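Local structure of acyl-coenzyme A oxidase 1 (Yarrowia lipolytica, 5Y9D) at residues S494-Q506 / F521-L535. The protein catalyses the oxygen-dependent oxidation of acyl-CoAs to (2E)-enoyl-CoAs, releasing hydrogen peroxide, as an FAD-dependent enzyme of peroxisomal fatty acid beta-oxidation. Sequence-based numbering, arbitrary orientation.
Sequences SIQYVGDKSKISQ and FLVEAFRTASRNNIL
CG2 of Val498 meets CD1 of Ile534 at 3.8 Å, the two side chains crossing at about a right angle; on helix 467-486, Ile485 touches Val498 and Ala482 touches Ile534. The aliphatic chain of Arg527, extended from CG to NE, passes over the Tyr497 ring, its CG making an off-centre CH-pi contact 4.2 Å from the ring centroid. With CG of Tyr497 set between its backbone N and carbonyl carbon (chi1 72°), the ring is directed at the helix, and its OH pairs with Ser530 OG at 2.8 Å and also hydrogen-bonds His568 of helix 558-581. A smaller apolar contact lies at the other end, where Ile504 CG2 rests 3.6 Å from Glu524 CG and also touches the Phe521 ring. The segment 494-506 belongs to the connection between helix 467-486 and helix 513-516 in the helical C-terminal part of the acyl-CoA oxidase fold, and runs along helix 519-544, away from the FAD site. Arg531 binds this connection side-on: its NE and NH2 both donate to Tyr497 O, 3.2 and 3.0 Å away, with the oxygen lying in the guanidinium plane. Because Asp500 N donates to Tyr497 O as well, three N-H groups converge on one carbonyl and tie the turn to the helix. The backbone of Asp500 and Lys501 lies against one guanidinium face, toward its rim, and Arg527 O sits over the centre of the opposite face. Farther out, Lys503 N donates to Glu524 OE2 at 3.0 Å in a nearly straight bond, the N-H coming from above the carboxylate plane.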
ATOM      1  N   SER A 494      21.750   4.062 -23.999  1.00 47.84           N
ATOM      2  CA  SER A 494      20.480   3.688 -23.389  1.00 48.02           C
ATOM      3  C   SER A 494      19.298   3.958 -24.302  1.00 46.01           C
ATOM      4  O   SER A 494      18.300   3.248 -24.261  1.00 46.14           O
ATOM      5  CB  SER A 494      20.283   4.485 -22.067  1.00 53.77           C
ATOM      6  OG  SER A 494      21.464   5.222 -21.675  1.00 53.89           O
ATOM      7  N   ILE A 495      19.377   5.043 -25.057  1.00 47.02           N
ATOM      8  CA  ILE A 495      18.266   5.472 -25.892  1.00 45.70           C
ATOM      9  C   ILE A 495      18.467   5.310 -27.391  1.00 41.00           C
ATOM     10  O   ILE A 495      17.609   5.676 -28.159  1.00 41.74           O
ATOM     11  CB  ILE A 495      17.849   6.926 -25.610  1.00 47.96           C
ATOM     12  CG1 ILE A 495      18.186   7.332 -24.179  1.00 54.89           C
ATOM     13  CG2 ILE A 495      16.362   7.086 -25.839  1.00 50.15           C
ATOM     14  CD1 ILE A 495      17.538   8.619 -23.735  1.00 59.68           C
ATOM     15  N   GLN A 496      19.574   4.725 -27.803  1.00 41.23           N
ATOM     16  CA  GLN A 496      19.906   4.619 -29.219  1.00 45.40           C
ATOM     17  C   GLN A 496      18.880   3.827 -30.025  1.00 42.43           C
ATOM     18  O   GLN A 496      18.598   4.150 -31.165  1.00 41.85           O
ATOM     19  CB  GLN A 496      21.293   4.018 -29.396  1.00 50.67           C
ATOM     20  CG  GLN A 496      22.413   4.921 -28.930  1.00 53.52           C
ATOM     21  CD  GLN A 496      23.716   4.608 -29.620  1.00 60.99           C
ATOM     22  OE1 GLN A 496      24.487   3.773 -29.163  1.00 60.05           O
ATOM     23  NE2 GLN A 496      23.968   5.278 -30.730  1.00 64.46           N
ATOM     24  N   TYR A 497      18.313   2.804 -29.412  1.00 40.11           N
ATOM     25  CA  TYR A 497      17.425   1.872 -30.084  1.00 39.94           C
ATOM     26  C   TYR A 497      16.203   2.580 -30.629  1.00 38.82           C
ATOM     27  O   TYR A 497      15.538   2.079 -31.517  1.00 36.55           O
ATOM     28  CB  TYR A 497      16.980   0.786 -29.118  1.00 39.35           C
ATOM     29  CG  TYR A 497      16.010   1.276 -28.079  1.00 38.34           C
ATOM     30  CD1 TYR A 497      16.457   1.895 -26.934  1.00 34.81           C
ATOM     31  CD2 TYR A 497      14.649   1.127 -28.250  1.00 35.58           C
ATOM     32  CE1 TYR A 497      15.580   2.349 -25.984  1.00 36.05           C
ATOM     33  CE2 TYR A 497      13.764   1.576 -27.300  1.00 36.17           C
ATOM     34  CZ  TYR A 497      14.239   2.182 -26.170  1.00 36.54           C
ATOM     35  OH  TYR A 497      13.366   2.631 -25.228  1.00 34.35           O
ATOM     36  N   VAL A 498      15.898   3.740 -30.075  1.00 41.92           N
ATOM     37  CA  VAL A 498      14.728   4.495 -30.484  1.00 42.45           C
ATOM     38  C   VAL A 498      14.840   4.838 -31.966  1.00 42.33           C
ATOM     39  O   VAL A 498      13.839   4.957 -32.652  1.00 39.24           O
ATOM     40  CB  VAL A 498      14.524   5.759 -29.628  1.00 40.99           C
ATOM     41  CG1 VAL A 498      13.354   6.565 -30.153  1.00 41.99           C
ATOM     42  CG2 VAL A 498      14.260   5.376 -28.189  1.00 39.58           C
ATOM     43  N   GLY A 499      16.066   5.020 -32.437  1.00 44.98           N
ATOM     44  CA  GLY A 499      16.353   5.217 -33.846  1.00 47.96           C
ATOM     45  C   GLY A 499      16.026   4.103 -34.836  1.00 48.93           C
ATOM     46  O   GLY A 499      15.624   4.386 -35.950  1.00 50.93           O
ATOM     47  N   ASP A 500      16.236   2.852 -34.448  1.00 49.08           N
ATOM     48  CA  ASP A 500      16.125   1.690 -35.339  1.00 50.59           C
ATOM     49  C   ASP A 500      14.719   1.265 -35.771  1.00 50.95           C
ATOM     50  O   ASP A 500      13.754   1.557 -35.095  1.00 53.96           O
ATOM     51  CB  ASP A 500      16.835   0.497 -34.702  1.00 54.84           C
ATOM     52  CG  ASP A 500      18.210   0.847 -34.189  1.00 57.93           C
ATOM     53  OD1 ASP A 500      18.938   1.571 -34.885  1.00 64.15           O
ATOM     54  OD2 ASP A 500      18.570   0.403 -33.088  1.00 59.20           O
ATOM     55  N   LYS A 501      14.616   0.570 -36.905  1.00 51.44           N
ATOM     56  CA  LYS A 501      13.339  -0.042 -37.327  1.00 50.39           C
ATOM     57  C   LYS A 501      13.199  -1.397 -36.611  1.00 48.93           C
ATOM     58  O   LYS A 501      14.198  -2.104 -36.397  1.00 45.45           O
ATOM     59  CB  LYS A 501      13.291  -0.241 -38.851  1.00 53.26           C
ATOM     60  CG  LYS A 501      11.973   0.173 -39.507  1.00 56.79           C
ATOM     61  CD  LYS A 501      12.207   1.183 -40.647  1.00 63.30           C
ATOM     62  CE  LYS A 501      11.112   2.245 -40.759  1.00 66.03           C
ATOM     63  NZ  LYS A 501      11.670   3.587 -41.108  1.00 68.22           N
ATOM     64  N   SER A 502      11.986  -1.779 -36.235  1.00 46.31           N
ATOM     65  CA  SER A 502      11.866  -3.037 -35.522  1.00 50.25           C
ATOM     66  C   SER A 502      12.275  -4.196 -36.436  1.00 51.27           C
ATOM     67  O   SER A 502      12.057  -4.188 -37.654  1.00 46.34           O
ATOM     68  CB  SER A 502      10.480  -3.255 -34.879  1.00 53.37           C
ATOM     69  OG  SER A 502       9.519  -3.814 -35.747  1.00 54.64           O
ATOM     70  N   LYS A 503      12.923  -5.172 -35.828  1.00 54.08           N
ATOM     71  CA  LYS A 503      13.338  -6.342 -36.542  1.00 56.17           C
ATOM     72  C   LYS A 503      12.183  -7.342 -36.598  1.00 59.63           C
ATOM     73  O   LYS A 503      12.331  -8.388 -37.227  1.00 63.88           O
ATOM     74  CB  LYS A 503      14.580  -6.946 -35.890  1.00 54.90           C
ATOM     75  CG  LYS A 503      15.781  -6.019 -35.938  1.00 54.33           C
ATOM     76  CD  LYS A 503      17.049  -6.744 -35.531  1.00 56.00           C
ATOM     77  CE  LYS A 503      18.296  -5.966 -35.950  1.00 56.62           C
ATOM     78  NZ  LYS A 503      19.512  -6.833 -35.924  1.00 52.40           N
ATOM     79  N   ILE A 504      11.032  -7.018 -35.991  1.00 55.38           N
ATOM     80  CA  ILE A 504       9.886  -7.936 -36.014  1.00 57.42           C
ATOM     81  C   ILE A 504       8.688  -7.394 -36.809  1.00 57.37           C
ATOM     82  O   ILE A 504       8.388  -6.215 -36.760  1.00 53.52           O
ATOM     83  CB  ILE A 504       9.464  -8.411 -34.580  1.00 58.76           C
ATOM     84  CG1 ILE A 504       8.285  -7.621 -33.993  1.00 57.40           C
ATOM     85  CG2 ILE A 504      10.647  -8.413 -33.613  1.00 59.80           C
ATOM     86  CD1 ILE A 504       6.941  -8.325 -34.100  1.00 58.70           C
ATOM     87  N   SER A 505       8.034  -8.271 -37.572  1.00 60.41           N
ATOM     88  CA  SER A 505       6.738  -7.958 -38.200  1.00 61.07           C
ATOM     89  C   SER A 505       5.855  -9.195 -38.158  1.00 58.33           C
ATOM     90  O   SER A 505       6.306 -10.294 -38.482  1.00 54.50           O
ATOM     91  CB  SER A 505       6.898  -7.469 -39.651  1.00 60.84           C
ATOM     92  OG  SER A 505       7.612  -8.398 -40.446  1.00 51.24           O
ATOM     93  N   GLN A 506       4.605  -8.992 -37.753  1.00 60.93           N
ATOM     94  CA  GLN A 506       3.612 -10.061 -37.575  1.00 62.27           C
ATOM     95  C   GLN A 506       2.487  -9.928 -38.612  1.00 63.16           C
ATOM     96  O   GLN A 506       1.749  -8.936 -38.606  1.00 64.89           O
ATOM     97  CB  GLN A 506       2.999  -9.954 -36.165  1.00 61.01           C
ATOM     98  CG  GLN A 506       3.502 -10.973 -35.146  1.00 60.58           C
ATOM     99  CD  GLN A 506       2.982 -12.369 -35.407  1.00 60.22           C
ATOM    100  OE1 GLN A 506       3.677 -13.349 -35.165  1.00 60.72           O
ATOM    101  NE2 GLN A 506       1.767 -12.467 -35.928  1.00 57.21           N
ATOM    102  N   PHE A 521      14.422 -11.755 -28.885  1.00 40.58           N
ATOM    103  CA  PHE A 521      13.103 -11.420 -29.359  1.00 39.63           C
ATOM    104  C   PHE A 521      12.352 -10.568 -28.334  1.00 38.60           C
ATOM    105  O   PHE A 521      11.654  -9.617 -28.699  1.00 34.84           O
ATOM    106  CB  PHE A 521      12.293 -12.670 -29.695  1.00 40.02           C
ATOM    107  CG  PHE A 521      10.878 -12.359 -30.056  1.00 43.62           C
ATOM    108  CD1 PHE A 521      10.543 -12.025 -31.356  1.00 44.25           C
ATOM    109  CD2 PHE A 521       9.897 -12.302 -29.071  1.00 43.38           C
ATOM    110  CE1 PHE A 521       9.240 -11.687 -31.672  1.00 46.19           C
ATOM    111  CE2 PHE A 521       8.598 -11.960 -29.377  1.00 43.84           C
ATOM    112  CZ  PHE A 521       8.269 -11.652 -30.683  1.00 46.41           C
ATOM    113  N   LEU A 522      12.483 -10.920 -27.057  1.00 39.25           N
ATOM    114  CA  LEU A 522      11.753 -10.229 -25.994  1.00 39.10           C
ATOM    115  C   LEU A 522      12.269  -8.815 -25.932  1.00 35.79           C
ATOM    116  O   LEU A 522      11.491  -7.859 -25.974  1.00 33.91           O
ATOM    117  CB  LEU A 522      11.915 -10.950 -24.649  1.00 38.89           C
ATOM    118  CG  LEU A 522      11.299 -12.350 -24.681  1.00 39.47           C
ATOM    119  CD1 LEU A 522      11.699 -13.199 -23.488  1.00 37.97           C
ATOM    120  CD2 LEU A 522       9.794 -12.260 -24.826  1.00 42.36           C
ATOM    121  N   VAL A 523      13.586  -8.692 -25.910  1.00 36.82           N
ATOM    122  CA  VAL A 523      14.222  -7.372 -25.897  1.00 39.59           C
ATOM    123  C   VAL A 523      13.662  -6.517 -27.033  1.00 37.54           C
ATOM    124  O   VAL A 523      13.077  -5.458 -26.803  1.00 36.89           O
ATOM    125  CB  VAL A 523      15.756  -7.475 -26.008  1.00 39.63           C
ATOM    126  CG1 VAL A 523      16.383  -6.116 -26.269  1.00 41.27           C
ATOM    127  CG2 VAL A 523      16.341  -8.066 -24.732  1.00 41.49           C
ATOM    128  N   GLU A 524      13.809  -7.033 -28.244  1.00 39.00           N
ATOM    129  CA  GLU A 524      13.364  -6.381 -29.459  1.00 37.20           C
ATOM    130  C   GLU A 524      11.879  -6.088 -29.386  1.00 35.89           C
ATOM    131  O   GLU A 524      11.429  -5.047 -29.858  1.00 33.37           O
ATOM    132  CB  GLU A 524      13.700  -7.261 -30.676  1.00 40.25           C
ATOM    133  CG  GLU A 524      13.334  -6.655 -32.032  1.00 46.01           C
ATOM    134  CD  GLU A 524      13.971  -5.294 -32.255  1.00 50.97           C
ATOM    135  OE1 GLU A 524      15.081  -5.099 -31.717  1.00 61.07           O
ATOM    136  OE2 GLU A 524      13.378  -4.422 -32.945  1.00 52.78           O
ATOM    137  N   ALA A 525      11.104  -6.983 -28.769  1.00 34.97           N
ATOM    138  CA  ALA A 525       9.672  -6.733 -28.643  1.00 34.27           C
ATOM    139  C   ALA A 525       9.448  -5.532 -27.761  1.00 33.61           C
ATOM    140  O   ALA A 525       8.579  -4.680 -28.036  1.00 29.75           O
ATOM    141  CB  ALA A 525       8.947  -7.933 -28.085  1.00 36.11           C
ATOM    142  N   PHE A 526      10.252  -5.453 -26.708  1.00 34.57           N
ATOM    143  CA  PHE A 526      10.073  -4.373 -25.750  1.00 36.14           C
ATOM    144  C   PHE A 526      10.544  -3.067 -26.310  1.00 35.48           C
ATOM    145  O   PHE A 526       9.826  -2.076 -26.196  1.00 37.98           O
ATOM    146  CB  PHE A 526      10.709  -4.683 -24.387  1.00 38.18           C
ATOM    147  CG  PHE A 526       9.708  -5.139 -23.398  1.00 38.37           C
ATOM    148  CD1 PHE A 526       9.410  -6.475 -23.271  1.00 40.65           C
ATOM    149  CD2 PHE A 526       8.980  -4.224 -22.679  1.00 39.82           C
ATOM    150  CE1 PHE A 526       8.439  -6.899 -22.400  1.00 39.21           C
ATOM    151  CE2 PHE A 526       8.007  -4.637 -21.809  1.00 40.21           C
ATOM    152  CZ  PHE A 526       7.735  -5.980 -21.671  1.00 38.96           C
ATOM    153  N   ARG A 527      11.725  -3.071 -26.925  1.00 33.10           N
ATOM    154  CA  ARG A 527      12.248  -1.894 -27.626  1.00 33.62           C
ATOM    155  C   ARG A 527      11.294  -1.331 -28.695  1.00 35.65           C
ATOM    156  O   ARG A 527      11.084  -0.119 -28.793  1.00 37.87           O
ATOM    157  CB  ARG A 527      13.583  -2.230 -28.250  1.00 34.17           C
ATOM    158  CG  ARG A 527      14.663  -2.399 -27.210  1.00 35.55           C
ATOM    159  CD  ARG A 527      15.969  -2.854 -27.795  1.00 37.27           C
ATOM    160  NE  ARG A 527      17.016  -2.650 -26.803  1.00 41.21           N
ATOM    161  CZ  ARG A 527      18.266  -3.081 -26.905  1.00 44.06           C
ATOM    162  NH1 ARG A 527      18.706  -3.755 -27.967  1.00 44.03           N
ATOM    163  NH2 ARG A 527      19.090  -2.807 -25.922  1.00 49.10           N
ATOM    164  N   THR A 528      10.702  -2.229 -29.469  1.00 35.39           N
ATOM    165  CA  THR A 528       9.655  -1.890 -30.424  1.00 35.29           C
ATOM    166  C   THR A 528       8.439  -1.231 -29.790  1.00 35.07           C
ATOM    167  O   THR A 528       7.913  -0.260 -30.331  1.00 35.31           O
ATOM    168  CB  THR A 528       9.199  -3.167 -31.164  1.00 33.54           C
ATOM    169  OG1 THR A 528      10.326  -3.714 -31.846  1.00 36.30           O
ATOM    170  CG2 THR A 528       8.114  -2.872 -32.146  1.00 32.54           C
ATOM    171  N   ALA A 529       7.957  -1.777 -28.677  1.00 35.69           N
ATOM    172  CA  ALA A 529       6.815  -1.157 -27.988  1.00 36.23           C
ATOM    173  C   ALA A 529       7.214   0.214 -27.464  1.00 34.16           C
ATOM    174  O   ALA A 529       6.486   1.176 -27.615  1.00 36.12           O
ATOM    175  CB  ALA A 529       6.286  -2.036 -26.854  1.00 35.18           C
ATOM    176  N   SER A 530       8.383   0.312 -26.860  1.00 35.76           N
ATOM    177  CA  SER A 530       8.845   1.610 -26.357  1.00 35.77           C
ATOM    178  C   SER A 530       9.066   2.616 -27.496  1.00 34.95           C
ATOM    179  O   SER A 530       8.531   3.723 -27.457  1.00 34.26           O
ATOM    180  CB  SER A 530      10.117   1.470 -25.524  1.00 34.07           C
ATOM    181  OG  SER A 530      10.537   2.737 -25.026  1.00 34.34           O
ATOM    182  N   ARG A 531       9.850   2.233 -28.496  1.00 37.20           N
ATOM    183  CA  ARG A 531      10.213   3.159 -29.601  1.00 41.95           C
ATOM    184  C   ARG A 531       8.990   3.775 -30.271  1.00 40.17           C
ATOM    185  O   ARG A 531       8.939   4.979 -30.529  1.00 43.95           O
ATOM    186  CB  ARG A 531      11.063   2.426 -30.645  1.00 43.15           C
ATOM    187  CG  ARG A 531      11.065   2.993 -32.065  1.00 43.63           C
ATOM    188  CD  ARG A 531      11.465   1.887 -33.032  1.00 43.21           C
ATOM    189  NE  ARG A 531      12.664   1.221 -32.511  1.00 44.23           N
ATOM    190  CZ  ARG A 531      12.847  -0.091 -32.365  1.00 42.62           C
ATOM    191  NH1 ARG A 531      11.927  -0.980 -32.743  1.00 43.53           N
ATOM    192  NH2 ARG A 531      14.001  -0.520 -31.865  1.00 41.95           N
ATOM    193  N   ASN A 532       8.012   2.930 -30.549  1.00 39.52           N
ATOM    194  CA  ASN A 532       6.789   3.353 -31.209  1.00 40.04           C
ATOM    195  C   ASN A 532       5.974   4.350 -30.372  1.00 40.66           C
ATOM    196  O   ASN A 532       5.512   5.353 -30.896  1.00 38.47           O
ATOM    197  CB  ASN A 532       5.928   2.129 -31.553  1.00 40.20           C
ATOM    198  CG  ASN A 532       6.505   1.283 -32.680  1.00 39.51           C
ATOM    199  OD1 ASN A 532       7.605   1.532 -33.215  1.00 38.78           O
ATOM    200  ND2 ASN A 532       5.756   0.258 -33.042  1.00 37.60           N
ATOM    201  N   ASN A 533       5.780   4.067 -29.084  1.00 42.97           N
ATOM    202  CA  ASN A 533       5.166   5.061 -28.183  1.00 43.57           C
ATOM    203  C   ASN A 533       5.945   6.369 -28.141  1.00 39.80           C
ATOM    204  O   ASN A 533       5.343   7.445 -28.215  1.00 37.64           O
ATOM    205  CB  ASN A 533       5.008   4.530 -26.770  1.00 43.93           C
ATOM    206  CG  ASN A 533       3.826   3.594 -26.636  1.00 47.73           C
ATOM    207  OD1 ASN A 533       3.832   2.472 -27.170  1.00 54.55           O
ATOM    208  ND2 ASN A 533       2.805   4.041 -25.913  1.00 45.08           N
ATOM    209  N   ILE A 534       7.268   6.287 -28.042  1.00 34.61           N
ATOM    210  CA  ILE A 534       8.056   7.511 -27.979  1.00 36.21           C
ATOM    211  C   ILE A 534       7.934   8.274 -29.282  1.00 36.90           C
ATOM    212  O   ILE A 534       7.750   9.494 -29.252  1.00 35.49           O
ATOM    213  CB  ILE A 534       9.550   7.255 -27.755  1.00 35.53           C
ATOM    214  CG1 ILE A 534       9.795   6.721 -26.358  1.00 38.14           C
ATOM    215  CG2 ILE A 534      10.344   8.541 -27.942  1.00 34.44           C
ATOM    216  CD1 ILE A 534      10.999   5.813 -26.268  1.00 39.62           C
ATOM    217  N   LEU A 535       8.066   7.556 -30.412  1.00 37.57           N
ATOM    218  CA  LEU A 535       8.038   8.185 -31.748  1.00 37.49           C
ATOM    219  C   LEU A 535       6.683   8.787 -32.049  1.00 36.60           C
ATOM    220  O   LEU A 535       6.608   9.847 -32.647  1.00 34.07           O
ATOM    221  CB  LEU A 535       8.499   7.219 -32.868  1.00 37.64           C
ATOM    222  CG  LEU A 535      10.036   6.975 -32.939  1.00 36.84           C
ATOM    223  CD1 LEU A 535      10.493   6.038 -34.048  1.00 37.80           C
ATOM    224  CD2 LEU A 535      10.802   8.259 -33.061  1.00 35.31           C
TER